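Local coordinates for protein restriction endonuclease (Mycobacterium sp., PDB 4F0Q) that cleaves DNA in response to cytosine methylation, probably recognising the modified base through its N-terminal domain and cutting with a magnesium-binding nuclease domain, as a tetramer, at residues Pro71-Val74 with Arg79-Arg82; Arg113-His118 with Val190-Pro195; Ala153-Leu158 with Asp225-Ala230; Lys272-Ala277 with Gln394-Ile399; Gly383-Val386 with Ser390-Arg393. One frame throughout, in Å; residues are numbered along the deposited sequence.

Contact 1: Pro71-Val74 with Arg79-Arg82; sequences PAEV and RSRR
V74 and R81 form an antiparallel, hydrogen-bonded strand pair at the surface of the N-terminal domain, showing how two reciprocal backbone bonds suffice to pair two short strands into a ribbon separate from the main sheet. The segments run in nearly opposite directions, 171° apart. V74 N donates to R81 O at 2.9 Å, and R81 N returns the bond to V74 O at 2.8 Å. S80 OG adds a weak bond to V74 O, at 3.3 Å. E73 reaches across to the other strand with CG anti to the backbone N (chi1 -166°), which lays its CG against R81 O at 3.2 Å. Its carboxylate lies nearly parallel to the R82 guanidinium but well out of that plane, leaving a charge attraction with no N-H aimed at an oxygen. R82, bent at chi2 and chi3, brings its guanidinium to the 71-73 end of the other segment, with E73 CB over one face and P71 O at the edge, 3.6 Å from NH1. V74 CG1 lies over one face of the R81 guanidinium, near its rim, while NE and NH1 are hydrogen-bonded to the carbonyls of R227 and L232. Strands 74-75 and 80-81, joined by a short loop, form a beta hairpin.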
# COMPACT_ATOMS: atom_id res chain seq x y z
N PRO A 71 -30.73 -2.69 -30.64
CA PRO A 71 -31.95 -3.07 -31.34
C PRO A 71 -33.18 -2.45 -30.70
O PRO A 71 -33.09 -1.94 -29.57
CB PRO A 71 -31.99 -4.59 -31.17
CG PRO A 71 -30.58 -4.99 -30.89
CD PRO A 71 -30.01 -3.85 -30.09
N ALA A 72 -34.31 -2.48 -31.40
CA ALA A 72 -35.56 -1.94 -30.86
C ALA A 72 -35.97 -2.69 -29.60
O ALA A 72 -35.78 -3.91 -29.50
CB ALA A 72 -36.66 -2.02 -31.91
N GLU A 73 -36.53 -1.96 -28.64
CA GLU A 73 -36.88 -2.52 -27.34
C GLU A 73 -37.92 -3.64 -27.43
O GLU A 73 -38.89 -3.53 -28.18
CB GLU A 73 -37.36 -1.42 -26.40
CG GLU A 73 -37.43 -1.84 -24.94
CD GLU A 73 -37.73 -0.69 -24.01
OE1 GLU A 73 -38.12 0.39 -24.50
OE2 GLU A 73 -37.57 -0.86 -22.78
N VAL A 74 -37.71 -4.70 -26.67
CA VAL A 74 -38.61 -5.85 -26.68
C VAL A 74 -39.66 -5.76 -25.58
O VAL A 74 -39.33 -5.58 -24.41
CB VAL A 74 -37.83 -7.18 -26.51
CG1 VAL A 74 -38.79 -8.35 -26.40
CG2 VAL A 74 -36.86 -7.38 -27.66
N ARG A 79 -42.64 -7.22 -18.61
CA ARG A 79 -42.39 -5.81 -18.88
C ARG A 79 -41.50 -5.65 -20.11
O ARG A 79 -40.95 -6.63 -20.63
CB ARG A 79 -41.74 -5.13 -17.68
CG ARG A 79 -40.48 -5.82 -17.17
CD ARG A 79 -40.62 -6.20 -15.71
NE ARG A 79 -39.33 -6.27 -15.02
CZ ARG A 79 -38.70 -7.40 -14.73
NH1 ARG A 79 -39.24 -8.57 -15.05
NH2 ARG A 79 -37.53 -7.37 -14.10
N SER A 80 -41.36 -4.41 -20.57
CA SER A 80 -40.51 -4.11 -21.71
C SER A 80 -39.05 -4.10 -21.28
O SER A 80 -38.74 -3.80 -20.13
CB SER A 80 -40.90 -2.76 -22.32
OG SER A 80 -40.18 -2.51 -23.51
N ARG A 81 -38.15 -4.43 -22.20
CA ARG A 81 -36.73 -4.53 -21.87
C ARG A 81 -35.82 -4.32 -23.08
O ARG A 81 -36.16 -4.68 -24.20
CB ARG A 81 -36.43 -5.88 -21.23
CG ARG A 81 -36.55 -7.06 -22.19
CD ARG A 81 -36.11 -8.36 -21.54
NE ARG A 81 -36.17 -9.48 -22.49
CZ ARG A 81 -37.25 -10.21 -22.70
NH1 ARG A 81 -38.37 -9.95 -22.05
NH2 ARG A 81 -37.22 -11.21 -23.58
N ARG A 82 -34.64 -3.75 -22.83
CA ARG A 82 -33.61 -3.63 -23.85
C ARG A 82 -32.78 -4.91 -23.86
O ARG A 82 -32.17 -5.27 -22.85
CB ARG A 82 -32.73 -2.42 -23.57
CG ARG A 82 -31.85 -2.00 -24.74
CD ARG A 82 -32.64 -1.25 -25.80
NE ARG A 82 -33.24 -0.03 -25.26
CZ ARG A 82 -33.86 0.89 -25.99
NH1 ARG A 82 -33.97 0.73 -27.30
NH2 ARG A 82 -34.37 1.97 -25.42

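Contact 2: Arg113-His118 with Val190-Pro195; sequences RYFGDH and VVQRDP
F115 meets Q192 and V190 by side chains alone, a case of side chains of two strands meeting across a third. The nearest approach is from the side-chain amide oxygen of Q192, OE1, which lies 3.2 Å from F115 CD2, coming at the ring obliquely. The F115 ring and the Q192 amide stand almost perpendicular, with their planes 80° apart. V190 adds a looser apolar touch, its CG1 sitting at the ring edge, near the plane, 4.4 Å from F115 CD2. Both side chains reach across with CG beside the backbone N and anti to the carbonyl carbon; Q192 (chi1 -52°) then stays extended, which carries its amide oxygen to CD2 of the ring. The backbones remain well apart, with the CA atoms of F115 and V190 separated by 9.0 Å. The reason lies in the fold: strand 200-210 runs between strands 111-115 and 175-193 in the large mixed sheet of the N-terminal domain, antiparallel to both. F115 and Q192 therefore reach over this middle strand, F115 resting on N203 and S205 and Q192 on F201. N203 also governs the amide, since its ND2 donates a hydrogen bond to Q192 OE1 and so fixes the oxygen that faces the ring. W101 extends the cluster: its ring meets that of F115 at about a right angle, and V190 and Q192 both touch it. On the strand carrying the phenylalanine, D103 OD1 accepts a hydrogen bond from F115 N, while Y114 and G116 bond through their backbones to L206 and L204.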
# COMPACT_ATOMS: atom_id res chain seq x y z
N ARG A 113 -12.06 0.73 -20.58
CA ARG A 113 -12.42 2.14 -20.47
C ARG A 113 -13.01 2.61 -21.79
O ARG A 113 -12.31 2.64 -22.81
CB ARG A 113 -11.18 2.98 -20.12
CG ARG A 113 -11.44 4.48 -20.05
CD ARG A 113 -12.33 4.84 -18.88
NE ARG A 113 -11.78 4.37 -17.61
CZ ARG A 113 -10.87 5.03 -16.90
NH1 ARG A 113 -10.40 6.19 -17.33
NH2 ARG A 113 -10.43 4.52 -15.75
N TYR A 114 -14.29 2.96 -21.78
CA TYR A 114 -14.98 3.33 -23.02
C TYR A 114 -15.59 4.73 -22.96
O TYR A 114 -16.28 5.08 -22.01
CB TYR A 114 -16.06 2.29 -23.35
CG TYR A 114 -16.79 2.58 -24.64
CD1 TYR A 114 -16.20 2.33 -25.86
CD2 TYR A 114 -18.08 3.10 -24.62
CE1 TYR A 114 -16.86 2.59 -27.05
CE2 TYR A 114 -18.75 3.37 -25.80
CZ TYR A 114 -18.13 3.11 -27.01
OH TYR A 114 -18.80 3.37 -28.19
N PHE A 115 -15.33 5.52 -24.00
CA PHE A 115 -15.84 6.88 -24.07
C PHE A 115 -17.08 6.98 -24.95
O PHE A 115 -17.20 6.27 -25.95
CB PHE A 115 -14.75 7.83 -24.57
CG PHE A 115 -13.58 7.96 -23.64
CD1 PHE A 115 -12.51 7.08 -23.73
CD2 PHE A 115 -13.56 8.94 -22.67
CE1 PHE A 115 -11.43 7.19 -22.87
CE2 PHE A 115 -12.48 9.06 -21.81
CZ PHE A 115 -11.42 8.18 -21.91
N GLY A 116 -17.99 7.87 -24.58
CA GLY A 116 -19.27 8.00 -25.26
C GLY A 116 -19.20 8.57 -26.67
O GLY A 116 -18.12 8.67 -27.26
N ASP A 117 -20.35 8.96 -27.20
CA ASP A 117 -20.44 9.43 -28.58
C ASP A 117 -20.73 10.93 -28.68
O ASP A 117 -21.16 11.41 -29.73
CB ASP A 117 -21.51 8.64 -29.35
CG ASP A 117 -22.92 8.98 -28.90
OD1 ASP A 117 -23.11 9.25 -27.70
OD2 ASP A 117 -23.83 8.97 -29.76
N HIS A 118 -20.50 11.65 -27.59
CA HIS A 118 -20.67 13.10 -27.61
C HIS A 118 -19.62 13.72 -28.52
O HIS A 118 -18.45 13.33 -28.49
CB HIS A 118 -20.54 13.67 -26.19
CG HIS A 118 -21.06 15.07 -26.06
ND1 HIS A 118 -22.26 15.37 -25.46
CD2 HIS A 118 -20.53 16.26 -26.44
CE1 HIS A 118 -22.45 16.68 -25.48
NE2 HIS A 118 -21.41 17.24 -26.07
N VAL A 190 -16.62 13.71 -18.13
CA VAL A 190 -15.26 14.01 -18.55
C VAL A 190 -15.27 15.14 -19.57
O VAL A 190 -16.27 15.38 -20.23
CB VAL A 190 -14.56 12.76 -19.13
CG1 VAL A 190 -15.07 12.44 -20.52
CG2 VAL A 190 -13.04 12.94 -19.13
N VAL A 191 -14.15 15.85 -19.69
CA VAL A 191 -14.01 16.87 -20.72
C VAL A 191 -12.86 16.51 -21.64
O VAL A 191 -11.73 16.28 -21.19
CB VAL A 191 -13.79 18.28 -20.13
CG1 VAL A 191 -13.53 19.28 -21.24
CG2 VAL A 191 -14.99 18.70 -19.30
N GLN A 192 -13.14 16.45 -22.94
CA GLN A 192 -12.14 16.05 -23.92
C GLN A 192 -11.80 17.20 -24.86
O GLN A 192 -12.53 18.20 -24.92
CB GLN A 192 -12.64 14.85 -24.73
CG GLN A 192 -13.11 13.69 -23.89
CD GLN A 192 -13.56 12.51 -24.72
OE1 GLN A 192 -14.32 11.66 -24.26
NE2 GLN A 192 -13.09 12.45 -25.96
N ARG A 193 -10.70 17.05 -25.58
CA ARG A 193 -10.27 18.05 -26.55
C ARG A 193 -9.86 17.39 -27.86
O ARG A 193 -9.11 16.41 -27.85
CB ARG A 193 -9.10 18.86 -25.99
CG ARG A 193 -8.61 19.97 -26.91
CD ARG A 193 -7.41 20.70 -26.33
NE ARG A 193 -6.96 21.78 -27.20
CZ ARG A 193 -6.10 21.62 -28.21
NH1 ARG A 193 -5.59 20.42 -28.46
NH2 ARG A 193 -5.74 22.65 -28.95
N ASP A 194 -10.36 17.91 -28.97
CA ASP A 194 -9.97 17.43 -30.29
C ASP A 194 -8.66 18.09 -30.68
O ASP A 194 -8.62 19.30 -30.89
CB ASP A 194 -11.06 17.75 -31.32
CG ASP A 194 -10.89 16.97 -32.61
OD1 ASP A 194 -9.75 16.58 -32.95
OD2 ASP A 194 -11.90 16.75 -33.31
N PRO A 195 -7.58 17.30 -30.77
CA PRO A 195 -6.24 17.84 -31.06
C PRO A 195 -6.12 18.44 -32.46
O PRO A 195 -5.20 19.23 -32.70
CB PRO A 195 -5.34 16.61 -30.93
CG PRO A 195 -6.23 15.46 -31.22
CD PRO A 195 -7.57 15.84 -30.64

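Contact 3: Ala153-Leu158 with Asp225-Ala230; sequences APPLFL and DDRRNA
P154 and R227 have the nearest CA atoms of the two segments, 8.6 Å apart, so one long side chain has to span the distance. The residues 153-155 form the extended lead-in to strand 156-166 of the large mixed sheet in the N-terminal domain, whose family belongs to the PUA clan; R227 stands on helix 222-227. Its CB points toward the prolines, and the chain runs out from beside the backbone N before bending at chi3 (58°), which turns the guanidinium along the segment instead of into it. P155 comes from the opposite direction and lays its CD over one face of the guanidinium, 3.5 Å from R227 NE, with its CG 4.0 Å from R227 CD. The carbonyl oxygen of A153 lies over the same face, while P154 CA approaches obliquely, 3.9 Å from R227 NH2. No hydrogen bond joins the two segments, because the N-H groups of R227 are directed to other carbonyls: NE to A83, NH1 to L151, and NH2 to both R82 and L152. Four backbone oxygens thus hold this buried group and fix its rotation, probably compensating its charge in part. L141 and H142 of helix 130-142 pack on A153, and A138 on P154. The oxygen of A153 sits above the guanidinium plane and toward its rim, 3.6 Å from R227 NH2.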
# COMPACT_ATOMS: atom_id res chain seq x y z
N ALA A 153 -31.37 -5.21 -17.17
CA ALA A 153 -30.13 -4.58 -17.64
C ALA A 153 -29.57 -5.25 -18.89
O ALA A 153 -29.27 -6.44 -18.89
CB ALA A 153 -29.09 -4.57 -16.54
N PRO A 154 -29.43 -4.47 -19.98
CA PRO A 154 -28.89 -4.96 -21.25
C PRO A 154 -27.38 -5.17 -21.19
O PRO A 154 -26.64 -4.22 -20.91
CB PRO A 154 -29.24 -3.84 -22.23
CG PRO A 154 -29.32 -2.62 -21.39
CD PRO A 154 -29.85 -3.05 -20.06
N PRO A 155 -26.92 -6.40 -21.45
CA PRO A 155 -25.49 -6.73 -21.48
C PRO A 155 -24.75 -5.91 -22.53
O PRO A 155 -25.27 -5.69 -23.62
CB PRO A 155 -25.49 -8.21 -21.87
CG PRO A 155 -26.82 -8.72 -21.45
CD PRO A 155 -27.77 -7.59 -21.66
N LEU A 156 -23.54 -5.48 -22.20
CA LEU A 156 -22.71 -4.73 -23.15
C LEU A 156 -21.73 -5.65 -23.87
O LEU A 156 -20.63 -5.91 -23.37
CB LEU A 156 -21.97 -3.59 -22.45
CG LEU A 156 -22.65 -2.21 -22.46
CD1 LEU A 156 -23.97 -2.24 -21.70
CD2 LEU A 156 -21.72 -1.15 -21.90
N PHE A 157 -22.13 -6.13 -25.04
CA PHE A 157 -21.28 -6.97 -25.87
C PHE A 157 -20.26 -6.12 -26.61
O PHE A 157 -20.61 -5.35 -27.50
CB PHE A 157 -22.13 -7.77 -26.86
CG PHE A 157 -22.72 -9.02 -26.28
CD1 PHE A 157 -23.57 -8.96 -25.19
CD2 PHE A 157 -22.44 -10.26 -26.83
CE1 PHE A 157 -24.12 -10.11 -24.65
CE2 PHE A 157 -22.98 -11.41 -26.30
CZ PHE A 157 -23.83 -11.34 -25.21
N LEU A 158 -19.00 -6.28 -26.23
CA LEU A 158 -17.93 -5.46 -26.80
C LEU A 158 -17.36 -6.07 -28.07
O LEU A 158 -17.14 -7.27 -28.16
CB LEU A 158 -16.82 -5.25 -25.76
CG LEU A 158 -17.27 -4.64 -24.44
CD1 LEU A 158 -16.11 -4.50 -23.47
CD2 LEU A 158 -17.94 -3.29 -24.67
N ASP A 225 -30.79 -14.45 -27.78
CA ASP A 225 -32.02 -14.96 -28.39
C ASP A 225 -33.16 -14.91 -27.38
O ASP A 225 -34.27 -14.47 -27.71
CB ASP A 225 -31.84 -16.40 -28.87
CG ASP A 225 -30.81 -16.52 -29.98
OD1 ASP A 225 -30.36 -15.47 -30.50
OD2 ASP A 225 -30.46 -17.66 -30.34
N ASP A 226 -32.88 -15.35 -26.16
CA ASP A 226 -33.87 -15.33 -25.09
C ASP A 226 -34.21 -13.90 -24.69
O ASP A 226 -35.38 -13.57 -24.50
CB ASP A 226 -33.38 -16.11 -23.88
CG ASP A 226 -33.17 -17.58 -24.18
OD1 ASP A 226 -33.79 -18.08 -25.14
OD2 ASP A 226 -32.39 -18.23 -23.45
N ARG A 227 -33.19 -13.05 -24.58
CA ARG A 227 -33.43 -11.64 -24.24
C ARG A 227 -34.19 -10.91 -25.35
O ARG A 227 -34.94 -9.97 -25.07
CB ARG A 227 -32.12 -10.92 -23.92
CG ARG A 227 -31.53 -11.29 -22.57
CD ARG A 227 -30.48 -10.28 -22.12
NE ARG A 227 -31.02 -8.93 -22.05
CZ ARG A 227 -31.63 -8.42 -20.98
NH1 ARG A 227 -31.79 -9.16 -19.90
NH2 ARG A 227 -32.09 -7.18 -21.01
N ARG A 228 -34.00 -11.34 -26.59
CA ARG A 228 -34.72 -10.75 -27.72
C ARG A 228 -36.08 -11.43 -27.91
O ARG A 228 -36.89 -10.99 -28.72
CB ARG A 228 -33.91 -10.86 -29.01
CG ARG A 228 -32.64 -10.02 -29.04
CD ARG A 228 -31.93 -10.16 -30.37
NE ARG A 228 -32.67 -9.55 -31.47
CZ ARG A 228 -32.42 -9.76 -32.75
NH1 ARG A 228 -31.44 -10.59 -33.11
NH2 ARG A 228 -33.15 -9.16 -33.68
N ASN A 229 -36.30 -12.51 -27.17
CA ASN A 229 -37.54 -13.26 -27.27
C ASN A 229 -38.68 -12.59 -26.51
O ASN A 229 -38.63 -12.47 -25.29
CB ASN A 229 -37.34 -14.69 -26.77
CG ASN A 229 -38.36 -15.66 -27.33
OD1 ASN A 229 -39.48 -15.29 -27.66
ND2 ASN A 229 -37.96 -16.93 -27.46
N ALA A 230 -39.70 -12.15 -27.24
CA ALA A 230 -40.82 -11.44 -26.65
C ALA A 230 -41.73 -12.38 -25.85
O ALA A 230 -42.52 -11.93 -25.02
CB ALA A 230 -41.62 -10.71 -27.72

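Contact 4: Lys272-Ala277 with Gln394-Ile399; sequences KEQQPA and QAQVEI
Q274 and Q396 meet by their amides alone, linking the short helix 271-274 to helix 393-401 of the PD-(D/E)XK nuclease domain. It is an instructive pair, because the atoms in contact are two donors: Q274 NE2 and Q396 NE2 lie 3.1 Å apart and cannot bond to each other. The side chains adopt almost the same conformation. Each has CG beside the backbone N and anti to the carbonyl carbon, with chi1 of -56° in Q274 and -54° in Q396, and each is extended beyond CG. Approaching from opposite directions, they bridge segments whose nearest CA atoms, those of Q274 and Q396, are 11.7 Å apart. The two amide planes are inclined at 62°, so the groups do not stack. What brings two nitrogens together is a common acceptor, the carbonyl oxygen of Q269, to which both NE2 atoms donate. Q396 NE2 also makes a weak bond to S392 O. The other end of the Q274 amide is fixed too, since OE1 accepts from F391 N, and this holds the rotation about its last bond. Both NE2 atoms and Q274 OE1 are thereby satisfied by backbone groups, although the amides are buried. Farther round the helix, E398 forms salt bridges with R372 and R376 of the third subunit. Within its own helix, E398 OE1 lies in the amide plane of Q394 and accepts from Q394 NE2, 3.1 Å away, through its anti lone pair.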
# COMPACT_ATOMS: atom_id res chain seq x y z
N LYS A 272 10.03 -3.05 -26.22
CA LYS A 272 9.18 -2.53 -27.28
C LYS A 272 7.76 -2.27 -26.79
O LYS A 272 7.10 -1.34 -27.24
CB LYS A 272 9.15 -3.49 -28.48
CG LYS A 272 8.42 -2.95 -29.69
CD LYS A 272 8.65 -3.80 -30.93
CE LYS A 272 8.03 -5.18 -30.79
NZ LYS A 272 8.18 -5.98 -32.03
N GLU A 273 7.29 -3.10 -25.86
CA GLU A 273 5.95 -2.95 -25.30
C GLU A 273 5.85 -1.73 -24.40
O GLU A 273 4.84 -1.02 -24.41
CB GLU A 273 5.55 -4.21 -24.54
CG GLU A 273 5.28 -5.41 -25.43
CD GLU A 273 5.09 -6.70 -24.65
OE1 GLU A 273 6.07 -7.16 -24.02
OE2 GLU A 273 3.97 -7.24 -24.65
N GLN A 274 6.89 -1.48 -23.62
CA GLN A 274 6.91 -0.35 -22.70
C GLN A 274 7.05 0.97 -23.45
O GLN A 274 6.65 2.03 -22.96
CB GLN A 274 8.05 -0.50 -21.69
CG GLN A 274 8.01 -1.80 -20.90
CD GLN A 274 9.18 -1.93 -19.95
OE1 GLN A 274 9.43 -1.05 -19.13
NE2 GLN A 274 9.91 -3.03 -20.06
N GLN A 275 7.62 0.90 -24.65
CA GLN A 275 7.77 2.07 -25.50
C GLN A 275 6.56 2.21 -26.41
O GLN A 275 5.89 1.22 -26.71
CB GLN A 275 9.05 1.94 -26.35
CG GLN A 275 10.33 2.00 -25.54
CD GLN A 275 10.54 3.34 -24.87
OE1 GLN A 275 10.81 4.34 -25.54
NE2 GLN A 275 10.43 3.37 -23.55
N PRO A 276 6.26 3.44 -26.85
CA PRO A 276 5.13 3.66 -27.76
C PRO A 276 5.43 3.12 -29.16
O PRO A 276 6.53 2.62 -29.40
CB PRO A 276 5.00 5.18 -27.79
CG PRO A 276 6.36 5.68 -27.46
CD PRO A 276 6.92 4.70 -26.48
N ALA A 277 4.47 3.24 -30.07
CA ALA A 277 4.65 2.78 -31.44
C ALA A 277 5.76 3.56 -32.14
O ALA A 277 6.20 4.60 -31.64
CB ALA A 277 3.35 2.89 -32.22
N GLN A 394 15.20 -8.42 -16.23
CA GLN A 394 15.62 -8.92 -14.92
C GLN A 394 15.03 -8.09 -13.79
O GLN A 394 14.68 -8.62 -12.74
CB GLN A 394 17.15 -8.95 -14.83
CG GLN A 394 17.67 -9.66 -13.59
CD GLN A 394 17.21 -11.10 -13.50
OE1 GLN A 394 17.03 -11.77 -14.51
NE2 GLN A 394 17.01 -11.58 -12.28
N ALA A 395 14.92 -6.78 -14.01
CA ALA A 395 14.32 -5.88 -13.03
C ALA A 395 12.87 -6.27 -12.76
O ALA A 395 12.47 -6.45 -11.61
CB ALA A 395 14.40 -4.44 -13.51
N GLN A 396 12.10 -6.41 -13.84
CA GLN A 396 10.70 -6.80 -13.74
C GLN A 396 10.55 -8.18 -13.10
O GLN A 396 9.64 -8.40 -12.30
CB GLN A 396 10.06 -6.79 -15.13
CG GLN A 396 10.23 -5.48 -15.88
CD GLN A 396 9.61 -5.52 -17.26
OE1 GLN A 396 8.39 -5.52 -17.41
NE2 GLN A 396 10.45 -5.55 -18.29
N VAL A 397 11.44 -9.09 -13.46
CA VAL A 397 11.43 -10.44 -12.89
C VAL A 397 11.65 -10.39 -11.38
O VAL A 397 10.93 -11.06 -10.62
CB VAL A 397 12.51 -11.34 -13.55
CG1 VAL A 397 12.78 -12.57 -12.69
CG2 VAL A 397 12.08 -11.74 -14.95
N GLU A 398 12.62 -9.60 -10.94
CA GLU A 398 12.90 -9.47 -9.52
C GLU A 398 11.79 -8.73 -8.77
O GLU A 398 11.59 -8.94 -7.58
CB GLU A 398 14.25 -8.79 -9.30
CG GLU A 398 15.43 -9.60 -9.82
CD GLU A 398 16.75 -8.85 -9.72
OE1 GLU A 398 17.74 -9.31 -10.33
OE2 GLU A 398 16.79 -7.81 -9.03
N ILE A 399 11.07 -7.87 -9.49
CA ILE A 399 9.93 -7.17 -8.91
C ILE A 399 8.76 -8.13 -8.69
O ILE A 399 8.13 -8.14 -7.63
CB ILE A 399 9.46 -5.99 -9.79
CG1 ILE A 399 10.49 -4.86 -9.74
CG2 ILE A 399 8.10 -5.48 -9.34
CD1 ILE A 399 10.15 -3.70 -10.66

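Contact 5: Gly383-Val386 with Ser390-Arg393; sequences GVYV and SFSR
In the central mixed sheet of the nuclease domain, Y385 on strand 381-387 offers its ring face to the edge of F391, which lies just beyond the next turn of the chain. The pair is an offset edge-to-face (T-shaped) stack, with ring centroids 5.5 Å apart and planes at 83°. F391 CE1 is the atom that comes down on the face, 3.7 Å from Y385 CG, so the edge is aimed at the root of the tyrosine ring and not its centre. F391 CZ also lies 3.8 Å from Y385 CB. The adjacent CZ points to the backbone: Y385 O lies in the plane of the F391 ring, 3.3 Å from CZ. In this PD-(D/E)XK fold the pair lies between the sheet and helix 367-374, whose V370 and V373 touch Y385, while L408 of strand 406-409 touches F391. F391 reaches inward because CG is anti to its carbonyl carbon (chi1 -60°), while F391 N is held by Q274 OE1. The side chain of Y385 is about 6 Å from the bound magnesium ion, whose site includes D334, Q355 and A356; Y385 touches Q355.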
# COMPACT_ATOMS: atom_id res chain seq x y z
N GLY A 383 6.16 2.56 -3.98
CA GLY A 383 7.11 3.30 -4.79
C GLY A 383 6.58 3.58 -6.18
O GLY A 383 5.55 3.03 -6.59
N VAL A 384 7.27 4.45 -6.91
CA VAL A 384 6.94 4.72 -8.30
C VAL A 384 8.18 5.16 -9.07
O VAL A 384 8.90 6.07 -8.65
CB VAL A 384 5.79 5.75 -8.44
CG1 VAL A 384 6.08 7.00 -7.62
CG2 VAL A 384 5.55 6.10 -9.90
N TYR A 385 8.44 4.51 -10.20
CA TYR A 385 9.63 4.80 -10.99
C TYR A 385 9.25 5.31 -12.38
O TYR A 385 8.70 4.58 -13.20
CB TYR A 385 10.51 3.55 -11.10
CG TYR A 385 11.99 3.84 -11.29
CD1 TYR A 385 12.44 4.74 -12.24
CD2 TYR A 385 12.94 3.20 -10.50
CE1 TYR A 385 13.79 5.00 -12.41
CE2 TYR A 385 14.29 3.45 -10.65
CZ TYR A 385 14.71 4.35 -11.61
OH TYR A 385 16.05 4.61 -11.77
N VAL A 386 9.54 6.58 -12.63
CA VAL A 386 9.24 7.22 -13.90
C VAL A 386 10.50 7.39 -14.74
O VAL A 386 11.49 7.99 -14.30
CB VAL A 386 8.57 8.59 -13.70
CG1 VAL A 386 8.23 9.23 -15.04
CG2 VAL A 386 7.33 8.46 -12.84
N SER A 390 12.92 2.14 -20.75
CA SER A 390 12.20 0.95 -20.30
C SER A 390 12.90 0.32 -19.09
O SER A 390 14.00 0.71 -18.73
CB SER A 390 12.11 -0.08 -21.43
OG SER A 390 11.42 0.45 -22.55
N PHE A 391 12.23 -0.65 -18.48
CA PHE A 391 12.83 -1.42 -17.39
C PHE A 391 13.30 -2.77 -17.93
O PHE A 391 12.59 -3.42 -18.70
CB PHE A 391 11.83 -1.62 -16.25
CG PHE A 391 11.33 -0.33 -15.65
CD1 PHE A 391 12.06 0.32 -14.67
CD2 PHE A 391 10.13 0.22 -16.06
CE1 PHE A 391 11.61 1.50 -14.12
CE2 PHE A 391 9.67 1.40 -15.51
CZ PHE A 391 10.41 2.04 -14.54
N SER A 392 14.50 -3.17 -17.53
CA SER A 392 15.08 -4.43 -18.00
C SER A 392 14.23 -5.62 -17.58
O SER A 392 13.44 -5.53 -16.65
CB SER A 392 16.51 -4.59 -17.47
OG SER A 392 16.52 -4.64 -16.06
N ARG A 393 14.40 -6.74 -18.29
CA ARG A 393 13.63 -7.94 -18.01
C ARG A 393 13.92 -8.46 -16.61
O ARG A 393 13.02 -8.88 -15.89
CB ARG A 393 13.92 -9.02 -19.05
CG ARG A 393 13.00 -10.22 -18.94
CD ARG A 393 13.23 -11.22 -20.06
NE ARG A 393 12.12 -12.16 -20.16
CZ ARG A 393 12.01 -13.27 -19.44
NH1 ARG A 393 12.95 -13.59 -18.56
NH2 ARG A 393 10.96 -14.06 -19.60

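From the N terminus, contact 1 closes a four-residue connection on the N-terminal domain. Contacts 2 and 3 then close loops of about 70 residues that cross, their segments alternating along the chain; both reach the same large sheet, where strands 156-166 and 175-193 are neighbours. Contact 3 also touches contact 1 through R227, tying the hairpin to helix 222-227. Farther on, contact 4 closes a loop of 116 residues and encloses contact 5, the two centres lying about 7 Å apart. Contact 5 lies in the nuclease domain, and contact 4 joins helix 271-274 to it; both are on the opposite side of the chain's centre from contacts 1 and 3.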